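Local atomic coordinates of lipopolysaccharide core biosynthesis protein (Thermoplasma volcanium GSS1, PDB entry 3GLV), a protein that probably transfers the AMP portion of ATP to flavin mononucleotide, making the coenzyme FAD and releasing diphosphate, with the help of a divalent metal cation. Residues Thr8-Leu16 with Pro49-Ile60; Asp30-Thr41 with Val65-Glu74. All blocks are in the same frame, centred on the assembly; numbering follows the deposited sequence.

Contact 1 of 2, residues Thr8-Leu16 with Pro49-Ile60; sequences TGVFDILHL and PIFDENSRLALI. With SO4 (sulfate ion), chain C.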
# COMPACT_ATOMS: atom_id res chain seq x y z
N THR A 8 8.95 -8.55 -9.36
CA THR A 8 10.06 -8.49 -8.40
C THR A 8 10.41 -7.03 -8.05
O THR A 8 10.15 -6.13 -8.81
CB THR A 8 11.33 -9.15 -8.96
OG1 THR A 8 11.69 -8.47 -10.18
CG2 THR A 8 11.12 -10.58 -9.34
N GLY A 9 11.12 -6.80 -6.95
CA GLY A 9 11.59 -5.44 -6.59
C GLY A 9 12.01 -5.42 -5.14
O GLY A 9 11.86 -6.43 -4.42
N VAL A 10 12.56 -4.27 -4.73
CA VAL A 10 12.89 -3.99 -3.36
C VAL A 10 11.68 -3.46 -2.63
O VAL A 10 11.44 -3.89 -1.54
CB VAL A 10 14.09 -2.98 -3.29
CG1 VAL A 10 14.38 -2.62 -1.89
CG2 VAL A 10 15.42 -3.57 -4.01
N PHE A 11 10.95 -2.51 -3.23
CA PHE A 11 9.77 -1.87 -2.64
C PHE A 11 10.08 -1.26 -1.28
O PHE A 11 9.42 -1.55 -0.30
CB PHE A 11 8.59 -2.88 -2.53
CG PHE A 11 8.27 -3.57 -3.86
CD1 PHE A 11 7.68 -2.84 -4.90
CD2 PHE A 11 8.63 -4.91 -4.09
CE1 PHE A 11 7.42 -3.45 -6.14
CE2 PHE A 11 8.39 -5.53 -5.32
CZ PHE A 11 7.79 -4.78 -6.35
N ASP A 12 11.12 -0.44 -1.23
CA ASP A 12 11.55 0.15 0.05
C ASP A 12 10.52 1.19 0.54
O ASP A 12 9.86 0.99 1.58
CB ASP A 12 12.95 0.74 -0.07
CG ASP A 12 13.54 1.11 1.25
OD1 ASP A 12 13.18 0.51 2.32
OD2 ASP A 12 14.44 2.00 1.20
N ILE A 13 10.38 2.25 -0.22
CA ILE A 13 9.36 3.26 0.07
C ILE A 13 8.31 3.15 -1.01
O ILE A 13 8.63 3.43 -2.18
CB ILE A 13 9.91 4.68 0.05
CG1 ILE A 13 11.06 4.84 1.03
CG2 ILE A 13 8.77 5.76 0.36
CD1 ILE A 13 10.66 4.49 2.43
N LEU A 14 7.09 2.75 -0.64
CA LEU A 14 6.05 2.50 -1.68
C LEU A 14 5.67 3.80 -2.35
O LEU A 14 5.48 4.84 -1.68
CB LEU A 14 4.78 1.83 -1.13
CG LEU A 14 4.76 0.32 -0.92
CD1 LEU A 14 3.45 -0.21 -0.37
CD2 LEU A 14 5.12 -0.39 -2.26
N HIS A 15 5.57 3.75 -3.66
CA HIS A 15 5.10 4.89 -4.41
C HIS A 15 4.28 4.46 -5.64
O HIS A 15 4.13 3.27 -5.88
CB HIS A 15 6.26 5.74 -4.79
CG HIS A 15 7.28 5.06 -5.61
ND1 HIS A 15 7.02 4.58 -6.88
CD2 HIS A 15 8.58 4.78 -5.36
CE1 HIS A 15 8.12 4.05 -7.38
NE2 HIS A 15 9.08 4.15 -6.48
N LEU A 16 3.75 5.43 -6.38
CA LEU A 16 2.79 5.12 -7.43
C LEU A 16 3.42 4.41 -8.64
O LEU A 16 2.72 3.77 -9.44
CB LEU A 16 1.98 6.36 -7.85
CG LEU A 16 0.88 6.75 -6.83
CD1 LEU A 16 0.20 8.04 -7.18
CD2 LEU A 16 -0.18 5.66 -6.68
N PRO A 49 18.29 -0.44 1.60
CA PRO A 49 16.92 0.03 1.91
C PRO A 49 16.79 0.47 3.39
O PRO A 49 17.44 -0.09 4.26
CB PRO A 49 16.05 -1.18 1.64
CG PRO A 49 17.04 -2.38 1.66
CD PRO A 49 18.41 -1.90 1.55
N ILE A 50 15.94 1.45 3.66
CA ILE A 50 15.73 1.97 5.01
C ILE A 50 14.77 1.08 5.85
O ILE A 50 14.83 1.05 7.10
CB ILE A 50 15.23 3.46 4.87
CG1 ILE A 50 15.48 4.24 6.14
CG2 ILE A 50 13.81 3.54 4.42
CD1 ILE A 50 15.11 5.69 5.98
N PHE A 51 13.88 0.37 5.16
CA PHE A 51 13.00 -0.61 5.82
C PHE A 51 13.57 -2.02 5.67
O PHE A 51 14.05 -2.39 4.60
CB PHE A 51 11.60 -0.55 5.20
CG PHE A 51 10.76 0.60 5.68
CD1 PHE A 51 10.18 0.55 6.95
CD2 PHE A 51 10.46 1.66 4.85
CE1 PHE A 51 9.38 1.56 7.41
CE2 PHE A 51 9.65 2.71 5.28
CZ PHE A 51 9.11 2.67 6.60
N ASP A 52 13.48 -2.82 6.73
CA ASP A 52 14.05 -4.19 6.70
C ASP A 52 13.16 -5.11 5.86
O ASP A 52 12.01 -4.77 5.55
CB ASP A 52 14.10 -4.76 8.12
CG ASP A 52 12.69 -4.92 8.67
OD1 ASP A 52 12.08 -3.94 9.19
OD2 ASP A 52 12.11 -5.98 8.43
N GLU A 53 13.69 -6.27 5.49
CA GLU A 53 13.06 -7.12 4.49
C GLU A 53 11.71 -7.65 4.90
O GLU A 53 10.84 -7.72 4.09
CB GLU A 53 13.97 -8.27 4.03
CG GLU A 53 14.22 -9.33 5.09
CD GLU A 53 15.47 -10.18 4.85
OE1 GLU A 53 16.31 -9.84 3.98
OE2 GLU A 53 15.55 -11.22 5.53
N ASN A 54 11.52 -7.97 6.18
CA ASN A 54 10.23 -8.46 6.64
C ASN A 54 9.18 -7.37 6.60
O ASN A 54 8.03 -7.60 6.20
CB ASN A 54 10.33 -9.05 8.05
CG ASN A 54 11.27 -10.23 8.09
OD1 ASN A 54 11.44 -10.94 7.11
ND2 ASN A 54 11.94 -10.39 9.20
N SER A 55 9.59 -6.15 6.96
CA SER A 55 8.68 -5.01 6.85
C SER A 55 8.29 -4.77 5.40
O SER A 55 7.09 -4.60 5.11
CB SER A 55 9.27 -3.76 7.46
OG SER A 55 9.43 -3.93 8.86
N ARG A 56 9.26 -4.79 4.50
CA ARG A 56 8.93 -4.47 3.11
C ARG A 56 7.96 -5.51 2.55
O ARG A 56 7.04 -5.17 1.80
CB ARG A 56 10.18 -4.35 2.23
CG ARG A 56 11.04 -3.14 2.58
CD ARG A 56 12.31 -2.91 1.68
NE ARG A 56 13.43 -3.80 2.00
CZ ARG A 56 13.72 -4.93 1.37
NH1 ARG A 56 12.99 -5.34 0.33
NH2 ARG A 56 14.77 -5.66 1.75
N LEU A 57 8.23 -6.79 2.85
CA LEU A 57 7.39 -7.90 2.38
C LEU A 57 5.96 -7.75 2.91
O LEU A 57 5.02 -7.88 2.16
CB LEU A 57 7.97 -9.26 2.83
CG LEU A 57 7.11 -10.57 2.68
CD1 LEU A 57 6.86 -10.87 1.26
CD2 LEU A 57 7.85 -11.78 3.24
N ALA A 58 5.82 -7.53 4.23
CA ALA A 58 4.51 -7.36 4.89
C ALA A 58 3.69 -6.22 4.29
O ALA A 58 2.48 -6.35 4.08
CB ALA A 58 4.70 -7.16 6.39
N LEU A 59 4.34 -5.08 4.02
CA LEU A 59 3.61 -3.98 3.44
C LEU A 59 3.14 -4.33 2.05
O LEU A 59 1.95 -4.14 1.75
CB LEU A 59 4.44 -2.69 3.41
CG LEU A 59 3.72 -1.39 3.23
CD1 LEU A 59 2.50 -1.15 4.20
CD2 LEU A 59 4.74 -0.21 3.30
N ILE A 60 4.01 -4.86 1.20
CA ILE A 60 3.60 -5.28 -0.17
C ILE A 60 2.37 -6.23 -0.15
O ILE A 60 1.48 -6.14 -0.98
CB ILE A 60 4.79 -5.96 -0.91
CG1 ILE A 60 5.60 -4.92 -1.67
CG2 ILE A 60 4.33 -7.04 -1.91
CD1 ILE A 60 4.79 -4.23 -2.77
S SO4 C . 12.33 -1.32 -6.79
O1 SO4 C . 13.47 -0.39 -6.74
O2 SO4 C . 12.88 -2.68 -6.87
O3 SO4 C . 11.59 -1.27 -5.51
O4 SO4 C . 11.63 -0.93 -8.01
O HOH W 1 7.03 -2.53 0.88
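The loop that leaves strand 4-9 of this nucleotidyltransferase fold, a probable ATP-binding loop that runs into the HxGH-type signature His15-His18 at the start of helix 16-26, meets helix 53-60 and the turn before it through Asp12, Phe11 and Arg56. The Asp12 carboxylate spans two backbone amides of that turn: OD1 accepts from Phe51 N at 2.9 Å through its syn lone pair, and OD2 accepts from Ile50 N at 2.9 Å, also on the syn side but 20° out of plane. CG of Asp12 lies anti to the backbone N (chi1 -169°), which carries both oxygens across to the turn. Arg56 bends at chi3, sending NH1 to Val10 O (2.8 Å) while NE turns back to Phe51 O (3.0 Å); Val10 CG1 rests over a guanidinium face. Asp39 makes a salt bridge to NH2 of Arg56. Ile60 CD1 sits over one face of the Phe11 ring, 4.0 Å from its centroid, a CH-pi contact. Over the opposite face is a sulfate, probably from the crystallisation liquor, whose O3 takes the Phe11 N-H at 2.7 Å. Ile13 CD1 touches the edge of the Phe51 ring at CE2 (3.5 Å). A water bridges Phe11 O and Arg56 O. Helix 53-60 packs through Leu57 and Ile60 on strand 68-71, Ile60 also reaches Val34 of strand 31-36, and Ile13 meets Ile13 of the second subunit.

Contact 2 of 2, residues Asp30-Thr41 with Val65-Glu74; sequences DELVVVVARDST and VVDRAILGHE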
# COMPACT_ATOMS: atom_id res chain seq x y z
N ASP A 30 -4.15 -14.08 -13.32
CA ASP A 30 -5.13 -14.34 -12.26
C ASP A 30 -4.56 -14.33 -10.89
O ASP A 30 -5.29 -14.15 -9.91
CB ASP A 30 -5.70 -15.74 -12.52
CG ASP A 30 -6.41 -15.82 -13.84
OD1 ASP A 30 -7.45 -15.14 -13.93
OD2 ASP A 30 -5.91 -16.50 -14.77
N GLU A 31 -3.27 -14.59 -10.77
CA GLU A 31 -2.58 -14.56 -9.50
C GLU A 31 -1.29 -13.74 -9.68
O GLU A 31 -0.50 -14.02 -10.54
CB GLU A 31 -2.25 -15.98 -9.08
CG GLU A 31 -1.55 -16.12 -7.75
CD GLU A 31 -0.94 -17.47 -7.54
OE1 GLU A 31 -0.55 -18.11 -8.52
OE2 GLU A 31 -0.78 -17.88 -6.38
N LEU A 32 -1.10 -12.71 -8.85
CA LEU A 32 0.16 -11.99 -8.77
C LEU A 32 0.97 -12.41 -7.54
O LEU A 32 0.49 -12.29 -6.41
CB LEU A 32 -0.09 -10.49 -8.77
CG LEU A 32 1.18 -9.62 -8.69
CD1 LEU A 32 2.07 -9.80 -9.91
CD2 LEU A 32 0.79 -8.13 -8.56
N VAL A 33 2.17 -12.98 -7.82
CA VAL A 33 3.18 -13.30 -6.81
C VAL A 33 4.23 -12.24 -6.93
O VAL A 33 4.82 -11.98 -8.03
CB VAL A 33 3.78 -14.75 -7.00
CG1 VAL A 33 4.85 -15.06 -5.94
CG2 VAL A 33 2.68 -15.88 -6.99
N VAL A 34 4.50 -11.58 -5.81
CA VAL A 34 5.59 -10.60 -5.80
C VAL A 34 6.78 -11.11 -5.04
O VAL A 34 6.65 -11.63 -3.86
CB VAL A 34 5.12 -9.22 -5.21
CG1 VAL A 34 6.29 -8.22 -5.18
CG2 VAL A 34 3.90 -8.68 -5.98
N VAL A 35 7.95 -11.01 -5.67
CA VAL A 35 9.17 -11.46 -4.99
C VAL A 35 9.98 -10.24 -4.53
O VAL A 35 10.42 -9.42 -5.34
CB VAL A 35 10.04 -12.36 -5.91
CG1 VAL A 35 11.38 -12.81 -5.21
CG2 VAL A 35 9.22 -13.55 -6.45
N VAL A 36 10.11 -10.13 -3.23
CA VAL A 36 10.66 -8.96 -2.55
C VAL A 36 12.14 -9.22 -2.20
O VAL A 36 12.45 -10.23 -1.55
CB VAL A 36 9.86 -8.68 -1.24
CG1 VAL A 36 10.51 -7.52 -0.43
CG2 VAL A 36 8.42 -8.37 -1.56
N ALA A 37 13.05 -8.34 -2.63
CA ALA A 37 14.49 -8.56 -2.43
C ALA A 37 14.86 -8.60 -0.94
O ALA A 37 14.37 -7.80 -0.16
CB ALA A 37 15.28 -7.47 -3.13
N ARG A 38 15.68 -9.59 -0.56
CA ARG A 38 16.32 -9.60 0.74
C ARG A 38 17.19 -8.38 0.92
O ARG A 38 17.67 -7.79 -0.03
CB ARG A 38 17.20 -10.85 0.88
CG ARG A 38 16.35 -12.10 1.04
CD ARG A 38 17.07 -13.37 1.28
NE ARG A 38 16.07 -14.43 1.41
CZ ARG A 38 15.45 -14.78 2.55
NH1 ARG A 38 15.74 -14.18 3.70
NH2 ARG A 38 14.53 -15.75 2.54
N ASP A 39 17.39 -8.02 2.17
CA ASP A 39 18.27 -6.90 2.50
C ASP A 39 19.70 -7.09 1.97
O ASP A 39 20.28 -6.13 1.45
CB ASP A 39 18.29 -6.64 4.01
CG ASP A 39 16.94 -6.08 4.56
OD1 ASP A 39 16.29 -5.15 3.93
OD2 ASP A 39 16.57 -6.53 5.69
N SER A 40 20.27 -8.29 2.04
CA SER A 40 21.63 -8.51 1.48
C SER A 40 21.69 -8.26 -0.04
O SER A 40 22.58 -7.57 -0.54
CB SER A 40 22.18 -9.93 1.78
OG SER A 40 21.21 -10.97 1.55
N THR A 41 20.74 -8.84 -0.76
CA THR A 41 20.65 -8.63 -2.20
C THR A 41 20.56 -7.14 -2.55
O THR A 41 21.36 -6.64 -3.35
CB THR A 41 19.36 -9.34 -2.74
OG1 THR A 41 19.36 -10.68 -2.28
CG2 THR A 41 19.29 -9.30 -4.28
N VAL A 65 -3.90 -5.67 -5.17
CA VAL A 65 -3.55 -6.40 -6.37
C VAL A 65 -2.58 -7.56 -6.14
O VAL A 65 -2.39 -8.37 -7.04
CB VAL A 65 -3.01 -5.46 -7.49
CG1 VAL A 65 -4.04 -4.38 -7.82
CG2 VAL A 65 -1.67 -4.87 -7.14
N VAL A 66 -2.02 -7.68 -4.92
CA VAL A 66 -1.05 -8.69 -4.63
C VAL A 66 -1.70 -9.92 -4.00
O VAL A 66 -2.25 -9.87 -2.86
CB VAL A 66 0.13 -8.17 -3.72
CG1 VAL A 66 1.11 -9.28 -3.41
CG2 VAL A 66 0.83 -6.98 -4.35
N ASP A 67 -1.58 -11.05 -4.68
CA ASP A 67 -2.12 -12.30 -4.11
C ASP A 67 -1.16 -12.93 -3.13
O ASP A 67 -1.59 -13.33 -2.05
CB ASP A 67 -2.53 -13.23 -5.21
CG ASP A 67 -3.62 -12.62 -6.06
OD1 ASP A 67 -4.69 -12.37 -5.47
OD2 ASP A 67 -3.38 -12.28 -7.23
N ARG A 68 0.13 -12.97 -3.48
CA ARG A 68 1.15 -13.59 -2.62
C ARG A 68 2.46 -12.85 -2.73
O ARG A 68 2.85 -12.42 -3.82
CB ARG A 68 1.40 -15.05 -3.02
CG ARG A 68 0.45 -15.99 -2.35
CD ARG A 68 0.66 -17.43 -2.83
NE ARG A 68 2.04 -17.84 -2.61
CZ ARG A 68 2.87 -18.34 -3.53
NH1 ARG A 68 2.47 -18.53 -4.80
NH2 ARG A 68 4.11 -18.66 -3.17
N ALA A 69 3.16 -12.77 -1.60
CA ALA A 69 4.47 -12.16 -1.57
C ALA A 69 5.44 -13.01 -0.83
O ALA A 69 5.13 -13.54 0.25
CB ALA A 69 4.40 -10.75 -0.97
N ILE A 70 6.63 -13.14 -1.41
CA ILE A 70 7.70 -13.90 -0.83
C ILE A 70 9.05 -13.22 -0.92
O ILE A 70 9.33 -12.36 -1.79
CB ILE A 70 7.81 -15.32 -1.43
CG1 ILE A 70 8.12 -15.28 -2.91
CG2 ILE A 70 6.50 -16.16 -1.19
CD1 ILE A 70 8.53 -16.64 -3.38
N LEU A 71 9.93 -13.61 -0.02
CA LEU A 71 11.31 -13.15 -0.08
C LEU A 71 12.06 -13.89 -1.22
O LEU A 71 11.90 -15.09 -1.43
CB LEU A 71 11.99 -13.35 1.27
CG LEU A 71 12.21 -12.15 2.22
CD1 LEU A 71 11.48 -10.90 1.91
CD2 LEU A 71 12.05 -12.54 3.72
N GLY A 72 12.90 -13.19 -1.93
CA GLY A 72 13.70 -13.79 -2.95
C GLY A 72 14.91 -14.56 -2.43
O GLY A 72 15.11 -14.71 -1.25
N HIS A 73 15.70 -15.06 -3.35
CA HIS A 73 16.86 -15.86 -3.03
C HIS A 73 18.13 -15.11 -3.20
O HIS A 73 18.46 -14.62 -4.26
CB HIS A 73 16.91 -17.12 -3.86
CG HIS A 73 16.06 -18.21 -3.32
ND1 HIS A 73 16.15 -18.64 -2.03
CD2 HIS A 73 15.06 -18.92 -3.89
CE1 HIS A 73 15.26 -19.59 -1.82
NE2 HIS A 73 14.59 -19.78 -2.94
N GLU A 74 18.85 -15.10 -2.11
CA GLU A 74 20.01 -14.31 -1.84
C GLU A 74 20.97 -13.94 -2.96
O GLU A 74 21.70 -12.98 -2.83
CB GLU A 74 20.72 -14.95 -0.65
CG GLU A 74 19.73 -15.35 0.48
CD GLU A 74 18.86 -16.55 0.16
OE1 GLU A 74 18.95 -17.08 -0.94
OE2 GLU A 74 18.11 -17.01 1.03
O HOH W 2 -7.02 -12.08 -7.69
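Arg38 runs extended from CG to NE (chi2 -176°, chi3 180°), while Glu74 folds back at chi2 (72°), and the two side chains come to lie side by side with their flat ends nearly parallel. NE of Arg38 gives its hydrogen to Gly72 O at 2.8 Å. Glu74 OE2 stands over one guanidinium face, 3.3 Å from NE, a salt bridge of charges alone, and Leu71 CB lies against the opposite face, toward its rim. With an alanine at Arg38, Gly72 O would probably lose this donor and Glu74 its neighbouring positive charge. N-terminal to this cluster, strands 31-36 and 68-71 pair in parallel, Val34 N and Val34 O bonding to Arg68 O and Ile70 N, and Val36 likewise to Ile70 O and Gly72 N. Val35 CG1 presses on Gly72 CA at 3.4 Å. At the other end Asp67 OD2, also salt-bridged to Lys26, takes Leu32 N at 2.8 Å on its anti lone pair, and Leu32 O receives both Asp67 N and Arg68 N. Strand 68-71, outermost in the sheet of this chain, is thus held by backbone bonds along its length and by charged side chains at its ends; at the Asp67 end a carboxylate takes the Leu32 N-H.

In the fold
From the N terminus, the chain runs through strand 4-9 into the loop of contact 1, crosses by helix 16-26 to strand 31-36 and helix 39-44 of contact 2, then returns at 49-60 to close contact 1 over a 32-residue loop. It goes on to strand 68-71, closing contact 2 over 23 residues. The segments alternate, so the two contacts cross and neither nests in the other. Helix 53-60 lies in the connection between strands 31-36 and 68-71, a beta-alpha-beta crossover. Asp39 joins the start of helix 39-44 to helix 53-60, through Arg56 NH2 and, probably, Glu53 at its backbone N; Leu57 carries that helix onto Ala69 of strand 68-71.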